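Local coordinates for protein myosin light chain 1 (PDB 1M45) that serves as a calmodulin-like light chain that binds the IQ motifs of yeast myosins and of IQG1 and takes part in cytokinetic ring assembly, at residues I21-L26 with S56-D61; I33-T38 with A76-K81; D84-F89 with D137-I142; D104-L109 with E120-L125. All coordinates share one frame; numbering follows the deposited sequence.

How the interactions relate
The contacts fall into two halves of an elongated, calmodulin-like chain. Interaction 1 pairs strands 20-22 and 57-59 in the amino-terminal half, and interaction 2, about 20 Å away between centres, ties the loop between helices 26-32 and 39-47 to the connector that leaves that half; their segments alternate along the chain. Interactions 3 and 4 lie in the carboxy-terminal EF-hand pair, their centres about 13 Å apart, with interaction 4 nested inside the loop closed by interaction 3. These two touch through Phe89 with Leu105 and Phe141 with Leu124. Ala80 packs on Phe85, joining interactions 2 and 3. Residues of interactions 2, 3 and 4 meet the bound IQ peptide, consistent with a light chain's role.

Interaction 1 (I21-L26 with S56-D61); sequences IAKDSL and SSLTLD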
loop_
_atom_site.group_PDB
_atom_site.type_symbol
_atom_site.label_atom_id
_atom_site.label_comp_id
_atom_site.label_asym_id
_atom_site.label_seq_id
_atom_site.Cartn_x
_atom_site.Cartn_y
_atom_site.Cartn_z
ATOM N N ILE A 21 -8.180 14.867 -11.640
ATOM C CA ILE A 21 -7.435 14.876 -10.387
ATOM C C ILE A 21 -5.977 15.224 -10.620
ATOM O O ILE A 21 -5.442 15.044 -11.724
ATOM C CB ILE A 21 -7.533 13.501 -9.657
ATOM C CG1 ILE A 21 -6.945 12.357 -10.503
ATOM C CG2 ILE A 21 -8.978 13.122 -9.319
ATOM C CD1 ILE A 21 -6.743 11.068 -9.743
ATOM N N ALA A 22 -5.331 15.647 -9.546
ATOM C CA ALA A 22 -3.928 16.017 -9.602
ATOM C C ALA A 22 -3.104 14.861 -10.157
ATOM O O ALA A 22 -3.312 13.725 -9.764
ATOM C CB ALA A 22 -3.441 16.397 -8.222
ATOM N N LYS A 23 -2.173 15.153 -11.065
ATOM C CA LYS A 23 -1.301 14.119 -11.612
ATOM C C LYS A 23 -0.496 13.434 -10.497
ATOM O O LYS A 23 -0.245 12.211 -10.529
ATOM C CB LYS A 23 -0.374 14.753 -12.659
ATOM C CG LYS A 23 0.170 13.793 -13.621
ATOM C CD LYS A 23 0.687 14.502 -14.879
ATOM C CE LYS A 23 1.607 15.658 -14.525
ATOM N NZ LYS A 23 2.130 16.338 -15.771
ATOM N N ASP A 24 -0.121 14.219 -9.487
ATOM C CA ASP A 24 0.607 13.710 -8.328
ATOM C C ASP A 24 -0.245 12.838 -7.392
ATOM O O ASP A 24 0.272 12.293 -6.418
ATOM C CB ASP A 24 1.276 14.832 -7.525
ATOM C CG ASP A 24 0.295 15.878 -7.051
ATOM O OD1 ASP A 24 -0.658 15.565 -6.325
ATOM O OD2 ASP A 24 0.456 17.107 -7.316
ATOM N N SER A 25 -1.538 12.716 -7.687
ATOM C CA SER A 25 -2.406 11.870 -6.887
ATOM C C SER A 25 -2.588 10.541 -7.561
ATOM O O SER A 25 -3.314 9.681 -7.032
ATOM C CB SER A 25 -3.795 12.483 -6.693
ATOM O OG SER A 25 -3.781 13.522 -5.760
ATOM N N LEU A 26 -1.942 10.319 -8.705
ATOM C CA LEU A 26 -2.222 9.090 -9.466
ATOM C C LEU A 26 -1.865 7.851 -8.692
ATOM O O LEU A 26 -2.617 6.857 -8.737
ATOM C CB LEU A 26 -1.537 9.091 -10.848
ATOM C CG LEU A 26 -1.727 7.795 -11.618
ATOM C CD1 LEU A 26 -3.180 7.520 -11.952
ATOM C CD2 LEU A 26 -0.913 7.868 -12.917
ATOM N N SER A 56 -1.573 19.584 -15.478
ATOM C CA SER A 56 -1.253 19.183 -14.106
ATOM C C SER A 56 -2.252 18.152 -13.552
ATOM O O SER A 56 -2.174 17.770 -12.361
ATOM C CB SER A 56 -1.277 20.415 -13.207
ATOM O OG SER A 56 -0.281 21.350 -13.575
ATOM N N SER A 57 -3.190 17.712 -14.391
ATOM C CA SER A 57 -4.241 16.818 -13.936
ATOM C C SER A 57 -4.560 15.766 -14.966
ATOM O O SER A 57 -4.165 15.889 -16.119
ATOM C CB SER A 57 -5.500 17.602 -13.577
ATOM O OG SER A 57 -5.936 18.343 -14.705
ATOM N N LEU A 58 -5.269 14.723 -14.534
ATOM C CA LEU A 58 -5.673 13.621 -15.392
ATOM C C LEU A 58 -7.168 13.381 -15.238
ATOM O O LEU A 58 -7.694 13.408 -14.120
ATOM C CB LEU A 58 -4.918 12.320 -15.010
ATOM C CG LEU A 58 -3.394 12.317 -15.052
ATOM C CD1 LEU A 58 -2.827 11.062 -14.386
ATOM C CD2 LEU A 58 -2.923 12.464 -16.507
ATOM N N THR A 59 -7.856 13.142 -16.354
ATOM C CA THR A 59 -9.269 12.776 -16.321
ATOM C C THR A 59 -9.417 11.297 -15.992
ATOM O O THR A 59 -8.443 10.526 -16.092
ATOM C CB THR A 59 -9.992 13.052 -17.670
ATOM O OG1 THR A 59 -9.478 12.185 -18.687
ATOM C CG2 THR A 59 -9.777 14.462 -18.150
ATOM N N LEU A 60 -10.629 10.888 -15.610
ATOM C CA LEU A 60 -10.874 9.490 -15.300
ATOM C C LEU A 60 -10.627 8.652 -16.537
ATOM O O LEU A 60 -10.063 7.556 -16.470
ATOM C CB LEU A 60 -12.295 9.278 -14.768
ATOM C CG LEU A 60 -12.673 7.862 -14.369
ATOM C CD1 LEU A 60 -11.659 7.269 -13.381
ATOM C CD2 LEU A 60 -14.054 7.904 -13.776
ATOM N N ASP A 61 -11.054 9.162 -17.682
ATOM C CA ASP A 61 -10.835 8.422 -18.902
ATOM C C ASP A 61 -9.357 8.237 -19.231
ATOM O O ASP A 61 -8.976 7.201 -19.788
ATOM C CB ASP A 61 -11.522 9.087 -20.087
ATOM C CG ASP A 61 -13.010 8.886 -20.075
ATOM O OD1 ASP A 61 -13.501 7.831 -19.571
ATOM O OD2 ASP A 61 -13.754 9.732 -20.596
HETATM O O HOH W 1 -0.027 17.363 -9.967
#
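Ile21 and Leu58 are joined through their flat peptide groups; the side chains that meet here carry no ring. The two residues form an antiparallel hydrogen-bonded pair with reciprocal bonds, Leu58 N to Ile21 O at 2.8 Å, in the plane of that carbonyl, and Ile21 N to Leu58 O at 2.9 Å. A third bond, Lys23 N to Ser56 O at 2.9 Å, extends the pairing just past the strand. Near it, the carboxylate of Asp24 is tied in by a water, which donates to Asp24 OD2 (2.7 Å) and to Ser56 O and accepts from Asp24 N.

Ile21 and Leu58 send their side chains to the same face of this small sheet, while those of Ala22 and Ser57 diverge. With CG beside its backbone N (chi1 -58°), Leu58 extends along the buried side, where its CD1 meets Leu26 CD2 at 4.0 Å, the two side chains crossing at about a right angle. Lys23 lays its CG against Leu58 CG at 4.1 Å, and its ammonium group goes on to Ala55 O. Ile63 of helix 60-69 touches Ile21, Leu26 and Leu58 alike.

Ile21 is the eighth residue counted from Asp14, an inferred calcium ligand, and such a short antiparallel link at this position is characteristic of the paired loops of an EF-hand domain.

Interaction 2 (I33-T38 with A76-K81); sequences IGYNPT and ATTKAK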
loop_
_atom_site.group_PDB
_atom_site.type_symbol
_atom_site.label_atom_id
_atom_site.label_comp_id
_atom_site.label_asym_id
_atom_site.label_seq_id
_atom_site.Cartn_x
_atom_site.Cartn_y
_atom_site.Cartn_z
ATOM N N ILE A 33 -8.001 2.023 -5.666
ATOM C CA ILE A 33 -8.816 1.053 -6.417
ATOM C C ILE A 33 -8.313 -0.384 -6.312
ATOM O O ILE A 33 -8.931 -1.297 -6.864
ATOM C CB ILE A 33 -9.012 1.502 -7.900
ATOM C CG1 ILE A 33 -7.702 1.473 -8.671
ATOM C CG2 ILE A 33 -9.703 2.847 -7.969
ATOM C CD1 ILE A 33 -7.843 1.746 -10.163
ATOM N N GLY A 34 -7.169 -0.578 -5.650
ATOM C CA GLY A 34 -6.763 -1.976 -5.435
ATOM C C GLY A 34 -5.353 -2.386 -5.832
ATOM O O GLY A 34 -4.985 -3.552 -5.611
ATOM N N TYR A 35 -4.598 -1.499 -6.456
ATOM C CA TYR A 35 -3.212 -1.823 -6.830
ATOM C C TYR A 35 -2.216 -1.427 -5.729
ATOM O O TYR A 35 -2.556 -0.701 -4.779
ATOM C CB TYR A 35 -2.859 -1.157 -8.164
ATOM C CG TYR A 35 -3.775 -1.559 -9.280
ATOM C CD1 TYR A 35 -4.605 -0.619 -9.893
ATOM C CD2 TYR A 35 -3.767 -2.864 -9.768
ATOM C CE1 TYR A 35 -5.408 -0.981 -10.974
ATOM C CE2 TYR A 35 -4.576 -3.231 -10.832
ATOM C CZ TYR A 35 -5.386 -2.288 -11.415
ATOM O OH TYR A 35 -6.170 -2.676 -12.455
ATOM N N ASN A 36 -0.976 -1.905 -5.838
ATOM C CA ASN A 36 0.049 -1.596 -4.853
ATOM C C ASN A 36 1.337 -1.220 -5.538
ATOM O O ASN A 36 2.370 -1.852 -5.278
ATOM C CB ASN A 36 0.262 -2.776 -3.895
ATOM C CG ASN A 36 -1.035 -3.216 -3.253
ATOM O OD1 ASN A 36 -1.571 -2.523 -2.388
ATOM N ND2 ASN A 36 -1.516 -4.394 -3.633
ATOM N N PRO A 37 1.303 -0.184 -6.363
ATOM C CA PRO A 37 2.501 0.203 -7.127
ATOM C C PRO A 37 3.603 0.835 -6.293
ATOM O O PRO A 37 3.336 1.450 -5.250
ATOM C CB PRO A 37 1.939 1.210 -8.133
ATOM C CG PRO A 37 0.864 1.909 -7.346
ATOM C CD PRO A 37 0.169 0.721 -6.650
ATOM N N THR A 38 4.853 0.647 -6.729
ATOM C CA THR A 38 5.950 1.411 -6.162
ATOM C C THR A 38 5.830 2.791 -6.791
ATOM O O THR A 38 5.229 2.951 -7.879
ATOM C CB THR A 38 7.330 0.853 -6.561
ATOM O OG1 THR A 38 7.398 0.822 -7.996
ATOM C CG2 THR A 38 7.490 -0.586 -6.083
ATOM N N ALA A 76 0.259 -7.308 -11.439
ATOM C CA ALA A 76 1.421 -7.942 -10.789
ATOM C C ALA A 76 1.701 -7.391 -9.393
ATOM O O ALA A 76 2.349 -8.071 -8.592
ATOM C CB ALA A 76 2.664 -7.799 -11.660
ATOM N N THR A 77 1.193 -6.188 -9.081
ATOM C CA THR A 77 1.395 -5.618 -7.738
ATOM C C THR A 77 0.365 -6.126 -6.727
ATOM O O THR A 77 0.442 -5.747 -5.562
ATOM C CB THR A 77 1.376 -4.066 -7.736
ATOM O OG1 THR A 77 0.040 -3.617 -7.936
ATOM C CG2 THR A 77 2.243 -3.479 -8.904
ATOM N N THR A 78 -0.554 -6.996 -7.153
ATOM C CA THR A 78 -1.592 -7.509 -6.242
ATOM C C THR A 78 -1.447 -8.991 -5.955
ATOM O O THR A 78 -2.368 -9.617 -5.455
ATOM C CB THR A 78 -3.005 -7.252 -6.774
ATOM O OG1 THR A 78 -3.252 -8.075 -7.923
ATOM C CG2 THR A 78 -3.173 -5.767 -7.203
ATOM N N LYS A 79 -0.279 -9.531 -6.276
ATOM C CA LYS A 79 -0.097 -10.973 -6.129
ATOM C C LYS A 79 0.721 -11.408 -4.937
ATOM O O LYS A 79 1.167 -12.565 -4.904
ATOM C CB LYS A 79 0.533 -11.509 -7.407
ATOM C CG LYS A 79 -0.365 -11.283 -8.623
ATOM C CD LYS A 79 0.306 -11.780 -9.906
ATOM C CE LYS A 79 -0.697 -11.668 -11.059
ATOM N NZ LYS A 79 -0.079 -11.963 -12.388
ATOM N N ALA A 80 0.961 -10.523 -3.976
ATOM C CA ALA A 80 1.752 -10.920 -2.807
ATOM C C ALA A 80 1.062 -11.942 -1.955
ATOM O O ALA A 80 -0.171 -11.945 -1.856
ATOM C CB ALA A 80 2.109 -9.689 -1.938
ATOM N N LYS A 81 1.854 -12.803 -1.312
ATOM C CA LYS A 81 1.302 -13.860 -0.480
ATOM C C LYS A 81 1.881 -13.767 0.922
ATOM O O LYS A 81 2.988 -13.261 1.110
ATOM C CB LYS A 81 1.636 -15.230 -1.089
ATOM C CG LYS A 81 1.042 -15.434 -2.469
ATOM C CD LYS A 81 1.284 -16.877 -2.927
ATOM C CE LYS A 81 0.493 -17.179 -4.181
ATOM N NZ LYS A 81 0.562 -18.652 -4.498
#
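Thr77 turns its side chain onto Asn36, and its rotamer sets up the contact. With OG1 held between the backbone N and carbonyl carbon (chi1 73°), the hydroxyl accepts a nearly straight bond from Asn36 N, OG1 to N 2.9 Å, while donating to Leu74 O at the end of helix 71-75. Asn36 replies with its amide. Its CG stands anti to the carbonyl carbon (chi1 -54°), which brings ND2 within 3.1 Å of Thr77 O; that oxygen lies almost in the amide plane, although the nitrogen sits above the carbonyl plane. Asn36 OD1 is bound by a basic side chain of the bound peptide, fixing the amide from both ends. A valine in place of Thr77 would probably leave Asn36 N without its acceptor and Leu74 O without its donor.

Thr78 directs its hydroxyl back to Asp75 O, and its methyl CG2 therefore faces the other segment, 3.3 Å from Gly34 O and 3.9 Å from Tyr35 CD2. Tyr35 OH, at the far end of the ring, is hydrogen-bonded to Arg4 N.

Gly34 closes helix 26-32 in a Schellman motif. Through the two Asn36-Thr77 bonds, the connector between the two lobes of a calmodulin-like light chain docks onto an interhelical loop, beside the IQ peptide.

Interaction 3 (D84-F89 with D137-I142); sequences DFVKAF and DYKKFI
Phe89 and Tyr138 form the centre of this contact, in which helix segments 84-89 and 138-142 run roughly antiparallel, at 141° between their directions. The aromatic component is a slipped pair: the planes are only 14° apart, but the centroids are 5.0 Å from each other and the rings hardly overlap. Instead, the CB of each residue lies over the ring of the other, in two reciprocal CH-pi contacts. Phe89 CB sits over the middle of the Tyr138 face, 3.5 Å from the ring centroid, and Tyr138 CB lies over a face of Phe89, 3.8 Å from that centroid and displaced toward the rim. Tyr138 reaches this position with CG held between its backbone N and carbonyl carbon (chi1 50°). At the far end of its ring Phe89 CZ meets Phe141 CE2 at 3.9 Å, the side chains crossing at about a right angle, and the Phe85 ring meets an aromatic side chain of the bound peptide.

Aliphatic packing surrounds the rings. Ile142 CD1 approaches Phe89 CE1 at 3.6 Å and Phe85 CB at 3.8 Å, wedged between the two phenylalanines, while Ile142 CG2 comes to the edge of the Phe85 ring. Val86, nearer the surface, takes the bent end of Lys139 against its methyls.

Polar bonds lie at the margins. Asp137 N-caps its helix, OD1 accepting from Lys140 N at 3.0 Å. Tyr138 OH binds Asp93, an inferred calcium ligand. Packing of the first helix of one EF-hand against the last helix of its partner is characteristic of a paired EF-hand domain.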
loop_
_atom_site.group_PDB
_atom_site.type_symbol
_atom_site.label_atom_id
_atom_site.label_comp_id
_atom_site.label_asym_id
_atom_site.label_seq_id
_atom_site.Cartn_x
_atom_site.Cartn_y
_atom_site.Cartn_z
ATOM N N ASP A 84 5.495 -14.646 1.514
ATOM C CA ASP A 84 6.523 -13.702 1.072
ATOM C C ASP A 84 7.115 -12.915 2.237
ATOM O O ASP A 84 8.226 -12.402 2.124
ATOM C CB ASP A 84 5.934 -12.708 0.080
ATOM C CG ASP A 84 5.615 -13.354 -1.265
ATOM O OD1 ASP A 84 6.405 -14.240 -1.712
ATOM O OD2 ASP A 84 4.602 -13.055 -1.931
ATOM N N PHE A 85 6.397 -12.824 3.348
ATOM C CA PHE A 85 6.836 -11.920 4.442
ATOM C C PHE A 85 7.120 -12.560 5.787
ATOM O O PHE A 85 7.634 -11.892 6.691
ATOM C CB PHE A 85 5.784 -10.839 4.630
ATOM C CG PHE A 85 5.446 -10.136 3.365
ATOM C CD1 PHE A 85 4.158 -10.210 2.843
ATOM C CD2 PHE A 85 6.432 -9.458 2.639
ATOM C CE1 PHE A 85 3.843 -9.583 1.631
ATOM C CE2 PHE A 85 6.112 -8.872 1.423
ATOM C CZ PHE A 85 4.796 -8.924 0.941
ATOM N N VAL A 86 6.764 -13.843 5.929
ATOM C CA VAL A 86 6.972 -14.545 7.186
ATOM C C VAL A 86 8.424 -14.601 7.622
ATOM O O VAL A 86 8.725 -14.307 8.773
ATOM C CB VAL A 86 6.368 -15.979 7.126
ATOM C CG1 VAL A 86 6.731 -16.818 8.357
ATOM C CG2 VAL A 86 4.878 -15.881 6.987
ATOM N N LYS A 87 9.323 -14.964 6.711
ATOM C CA LYS A 87 10.748 -15.005 7.037
ATOM C C LYS A 87 11.284 -13.662 7.533
ATOM O O LYS A 87 12.094 -13.613 8.468
ATOM C CB LYS A 87 11.552 -15.495 5.831
ATOM C CG LYS A 87 11.456 -16.999 5.654
ATOM C CD LYS A 87 12.358 -17.492 4.535
ATOM C CE LYS A 87 12.331 -19.012 4.441
ATOM N NZ LYS A 87 10.975 -19.564 4.095
ATOM N N ALA A 88 10.816 -12.571 6.920
ATOM C CA ALA A 88 11.216 -11.224 7.359
ATOM C C ALA A 88 10.795 -10.936 8.809
ATOM O O ALA A 88 11.560 -10.319 9.583
ATOM C CB ALA A 88 10.679 -10.120 6.403
ATOM N N PHE A 89 9.579 -11.352 9.169
ATOM C CA PHE A 89 9.102 -11.173 10.539
ATOM C C PHE A 89 9.851 -12.146 11.477
ATOM O O PHE A 89 10.071 -11.832 12.639
ATOM C CB PHE A 89 7.593 -11.401 10.641
ATOM C CG PHE A 89 6.785 -10.209 10.242
ATOM C CD1 PHE A 89 6.344 -10.046 8.937
ATOM C CD2 PHE A 89 6.551 -9.195 11.166
ATOM C CE1 PHE A 89 5.603 -8.929 8.580
ATOM C CE2 PHE A 89 5.820 -8.066 10.819
ATOM C CZ PHE A 89 5.346 -7.937 9.512
ATOM N N ASP A 137 0.255 -10.383 16.300
ATOM C CA ASP A 137 0.315 -11.658 15.576
ATOM C C ASP A 137 0.622 -11.286 14.124
ATOM O O ASP A 137 -0.223 -10.705 13.458
ATOM C CB ASP A 137 -1.048 -12.375 15.660
ATOM C CG ASP A 137 -1.021 -13.728 14.998
ATOM O OD1 ASP A 137 -0.648 -13.795 13.823
ATOM O OD2 ASP A 137 -1.302 -14.801 15.590
ATOM N N TYR A 138 1.833 -11.573 13.658
ATOM C CA TYR A 138 2.218 -11.029 12.349
ATOM C C TYR A 138 1.574 -11.723 11.172
ATOM O O TYR A 138 1.308 -11.079 10.170
ATOM C CB TYR A 138 3.707 -10.919 12.159
ATOM C CG TYR A 138 4.565 -12.120 12.458
ATOM C CD1 TYR A 138 4.690 -13.158 11.533
ATOM C CD2 TYR A 138 5.366 -12.150 13.602
ATOM C CE1 TYR A 138 5.552 -14.227 11.767
ATOM C CE2 TYR A 138 6.222 -13.214 13.845
ATOM C CZ TYR A 138 6.312 -14.247 12.927
ATOM O OH TYR A 138 7.158 -15.294 13.191
ATOM N N LYS A 139 1.284 -13.013 11.298
ATOM C CA LYS A 139 0.539 -13.652 10.204
ATOM C C LYS A 139 -0.844 -13.031 10.022
ATOM O O LYS A 139 -1.298 -12.867 8.877
ATOM C CB LYS A 139 0.395 -15.155 10.433
ATOM C CG LYS A 139 1.647 -15.932 10.085
ATOM C CD LYS A 139 1.377 -17.430 10.199
ATOM C CE LYS A 139 2.553 -18.222 9.745
ATOM N NZ LYS A 139 2.861 -17.982 8.326
ATOM N N LYS A 140 -1.517 -12.735 11.130
ATOM C CA LYS A 140 -2.820 -12.091 11.057
ATOM C C LYS A 140 -2.685 -10.680 10.497
ATOM O O LYS A 140 -3.506 -10.234 9.682
ATOM C CB LYS A 140 -3.503 -12.089 12.429
ATOM C CG LYS A 140 -4.834 -11.386 12.408
ATOM C CD LYS A 140 -5.501 -11.376 13.799
ATOM C CE LYS A 140 -6.991 -11.009 13.682
ATOM N NZ LYS A 140 -7.233 -9.649 13.082
ATOM N N PHE A 141 -1.631 -9.990 10.914
ATOM C CA PHE A 141 -1.359 -8.661 10.418
ATOM C C PHE A 141 -1.152 -8.703 8.910
ATOM O O PHE A 141 -1.763 -7.916 8.183
ATOM C CB PHE A 141 -0.134 -8.084 11.139
ATOM C CG PHE A 141 0.433 -6.859 10.480
ATOM C CD1 PHE A 141 -0.202 -5.627 10.625
ATOM C CD2 PHE A 141 1.615 -6.940 9.740
ATOM C CE1 PHE A 141 0.342 -4.471 10.001
ATOM C CE2 PHE A 141 2.158 -5.814 9.105
ATOM C CZ PHE A 141 1.519 -4.575 9.239
ATOM N N ILE A 142 -0.285 -9.610 8.442
ATOM C CA ILE A 142 -0.021 -9.730 7.006
ATOM C C ILE A 142 -1.313 -10.015 6.251
ATOM O O ILE A 142 -1.565 -9.434 5.172
ATOM C CB ILE A 142 1.010 -10.803 6.732
ATOM C CG1 ILE A 142 2.369 -10.356 7.298
ATOM C CG2 ILE A 142 1.161 -11.023 5.229
ATOM C CD1 ILE A 142 3.359 -11.554 7.472
#

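Interaction 4 (D104-L109 with E120-L125); sequences DLRYML and EVDELL
The second helix of one EF-hand packs here against the first helix of the next, and Arg106 and Val121, whose CA atoms come nearest, mark the middle of the crossing. The bend of the arginine chain at chi3 (-68°) swings its guanidinium across the other helix. There Val121 CG1 lies over the centre of one face, 3.6 Å from Arg106 NH2, while Asp122 meets the group at its edge. This salt bridge is short, Arg106 NH2 to Asp122 OD1 2.7 Å, but bent, 137° at the hydrogen; OD1 is tilted out of the guanidinium plane. Arg106 NH1 forms a second salt bridge, with Asp118, in the first turn of the same helix. An alanine here would probably leave Asp122 and Asp118 without their shared cation and uncover the Val121 methyl under the guanidinium.

In the EF-hand pair this interface packs against helices 83-90 and 138-146, Leu105 meeting Phe89, and Asp122 and Asp104 are inferred calcium ligands.

On the buried side leucines do the packing. Leu109 CD1 meets Leu124 CD2 at 3.5 Å with the side chains about perpendicular, and Leu109 CB lies 3.9 Å from Val121 CG2. Leu105 and Leu125 slide past each other, CD2 to CD2 at 3.8 Å. Leu124 continues onto Phe141, and the bound peptide packs an apolar side chain on Leu109 and an aromatic one on Leu124.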
loop_
_atom_site.group_PDB
_atom_site.type_symbol
_atom_site.label_atom_id
_atom_site.label_comp_id
_atom_site.label_asym_id
_atom_site.label_seq_id
_atom_site.Cartn_x
_atom_site.Cartn_y
_atom_site.Cartn_z
ATOM N N ASP A 104 9.144 -3.251 17.488
ATOM C CA ASP A 104 9.942 -3.867 16.427
ATOM C C ASP A 104 9.263 -3.706 15.063
ATOM O O ASP A 104 9.947 -3.608 14.030
ATOM C CB ASP A 104 10.187 -5.333 16.687
ATOM C CG ASP A 104 11.238 -5.565 17.750
ATOM O OD1 ASP A 104 12.037 -4.648 18.036
ATOM O OD2 ASP A 104 11.360 -6.659 18.286
ATOM N N LEU A 105 7.924 -3.702 15.057
ATOM C CA LEU A 105 7.229 -3.545 13.780
ATOM C C LEU A 105 7.486 -2.151 13.256
ATOM O O LEU A 105 7.758 -1.942 12.050
ATOM C CB LEU A 105 5.739 -3.853 13.912
ATOM C CG LEU A 105 4.902 -3.615 12.643
ATOM C CD1 LEU A 105 5.483 -4.423 11.484
ATOM C CD2 LEU A 105 3.426 -4.082 12.910
ATOM N N ARG A 106 7.388 -1.171 14.155
ATOM C CA ARG A 106 7.703 0.200 13.729
ATOM C C ARG A 106 9.132 0.308 13.222
ATOM O O ARG A 106 9.402 1.001 12.207
ATOM C CB ARG A 106 7.437 1.193 14.852
ATOM C CG ARG A 106 7.650 2.629 14.437
ATOM C CD ARG A 106 7.151 3.611 15.491
ATOM N NE ARG A 106 5.685 3.536 15.560
ATOM C CZ ARG A 106 4.859 4.363 14.941
ATOM N NH1 ARG A 106 5.312 5.354 14.180
ATOM N NH2 ARG A 106 3.545 4.173 15.043
ATOM N N TYR A 107 10.066 -0.331 13.942
ATOM C CA TYR A 107 11.449 -0.377 13.526
ATOM C C TYR A 107 11.614 -0.936 12.118
ATOM O O TYR A 107 12.293 -0.334 11.278
ATOM C CB TYR A 107 12.257 -1.185 14.522
ATOM C CG TYR A 107 13.709 -1.430 14.113
ATOM C CD1 TYR A 107 14.712 -0.548 14.488
ATOM C CD2 TYR A 107 14.061 -2.567 13.405
ATOM C CE1 TYR A 107 16.059 -0.799 14.129
ATOM C CE2 TYR A 107 15.387 -2.821 13.036
ATOM C CZ TYR A 107 16.351 -1.942 13.410
ATOM O OH TYR A 107 17.633 -2.202 13.072
ATOM N N MET A 108 10.978 -2.077 11.864
ATOM C CA MET A 108 11.035 -2.711 10.555
ATOM C C MET A 108 10.550 -1.772 9.458
ATOM O O MET A 108 11.196 -1.632 8.427
ATOM C CB MET A 108 10.177 -3.980 10.516
ATOM C CG MET A 108 10.643 -5.138 11.417
ATOM S SD MET A 108 9.396 -6.469 11.388
ATOM C CE MET A 108 9.627 -7.122 9.748
ATOM N N LEU A 109 9.399 -1.148 9.684
ATOM C CA LEU A 109 8.765 -0.339 8.675
ATOM C C LEU A 109 9.338 1.053 8.443
ATOM O O LEU A 109 9.283 1.536 7.333
ATOM C CB LEU A 109 7.262 -0.226 8.950
ATOM C CG LEU A 109 6.591 -1.607 8.981
ATOM C CD1 LEU A 109 5.133 -1.387 9.236
ATOM C CD2 LEU A 109 6.758 -2.341 7.631
ATOM N N GLU A 120 2.811 7.341 8.634
ATOM C CA GLU A 120 2.245 6.212 7.879
ATOM C C GLU A 120 2.054 4.990 8.777
ATOM O O GLU A 120 1.068 4.278 8.675
ATOM C CB GLU A 120 3.151 5.845 6.703
ATOM C CG GLU A 120 3.025 6.846 5.555
ATOM C CD GLU A 120 4.038 6.574 4.444
ATOM O OE1 GLU A 120 5.254 6.436 4.716
ATOM O OE2 GLU A 120 3.616 6.447 3.272
ATOM N N VAL A 121 3.029 4.745 9.665
ATOM C CA VAL A 121 2.911 3.628 10.569
ATOM C C VAL A 121 1.788 3.862 11.598
ATOM O O VAL A 121 1.063 2.925 11.923
ATOM C CB VAL A 121 4.260 3.263 11.206
ATOM C CG1 VAL A 121 4.076 2.091 12.192
ATOM C CG2 VAL A 121 5.243 2.863 10.096
ATOM N N ASP A 122 1.642 5.101 12.074
ATOM C CA ASP A 122 0.490 5.399 12.953
ATOM C C ASP A 122 -0.815 5.057 12.235
ATOM O O ASP A 122 -1.692 4.403 12.798
ATOM C CB ASP A 122 0.405 6.878 13.360
ATOM C CG ASP A 122 1.563 7.353 14.219
ATOM O OD1 ASP A 122 2.235 6.531 14.852
ATOM O OD2 ASP A 122 1.856 8.577 14.287
ATOM N N GLU A 123 -0.941 5.499 10.974
ATOM C CA GLU A 123 -2.169 5.241 10.237
ATOM C C GLU A 123 -2.393 3.742 10.033
ATOM O O GLU A 123 -3.507 3.237 10.225
ATOM C CB GLU A 123 -2.210 5.997 8.891
ATOM C CG GLU A 123 -3.642 6.145 8.321
ATOM C CD GLU A 123 -3.713 7.133 7.160
ATOM O OE1 GLU A 123 -2.657 7.737 6.841
ATOM O OE2 GLU A 123 -4.794 7.331 6.566
ATOM N N LEU A 124 -1.341 3.034 9.669
ATOM C CA LEU A 124 -1.423 1.601 9.488
ATOM C C LEU A 124 -1.923 0.865 10.736
ATOM O O LEU A 124 -2.757 -0.044 10.630
ATOM C CB LEU A 124 -0.035 1.022 9.185
ATOM C CG LEU A 124 0.153 -0.490 9.250
ATOM C CD1 LEU A 124 -0.613 -1.189 8.113
ATOM C CD2 LEU A 124 1.638 -0.792 9.130
ATOM N N LEU A 125 -1.383 1.248 11.892
ATOM C CA LEU A 125 -1.661 0.507 13.141
ATOM C C LEU A 125 -2.960 0.854 13.829
ATOM O O LEU A 125 -3.362 0.175 14.794
ATOM C CB LEU A 125 -0.513 0.681 14.124
ATOM C CG LEU A 125 0.814 0.115 13.648
ATOM C CD1 LEU A 125 1.909 0.383 14.676
ATOM C CD2 LEU A 125 0.692 -1.418 13.347
#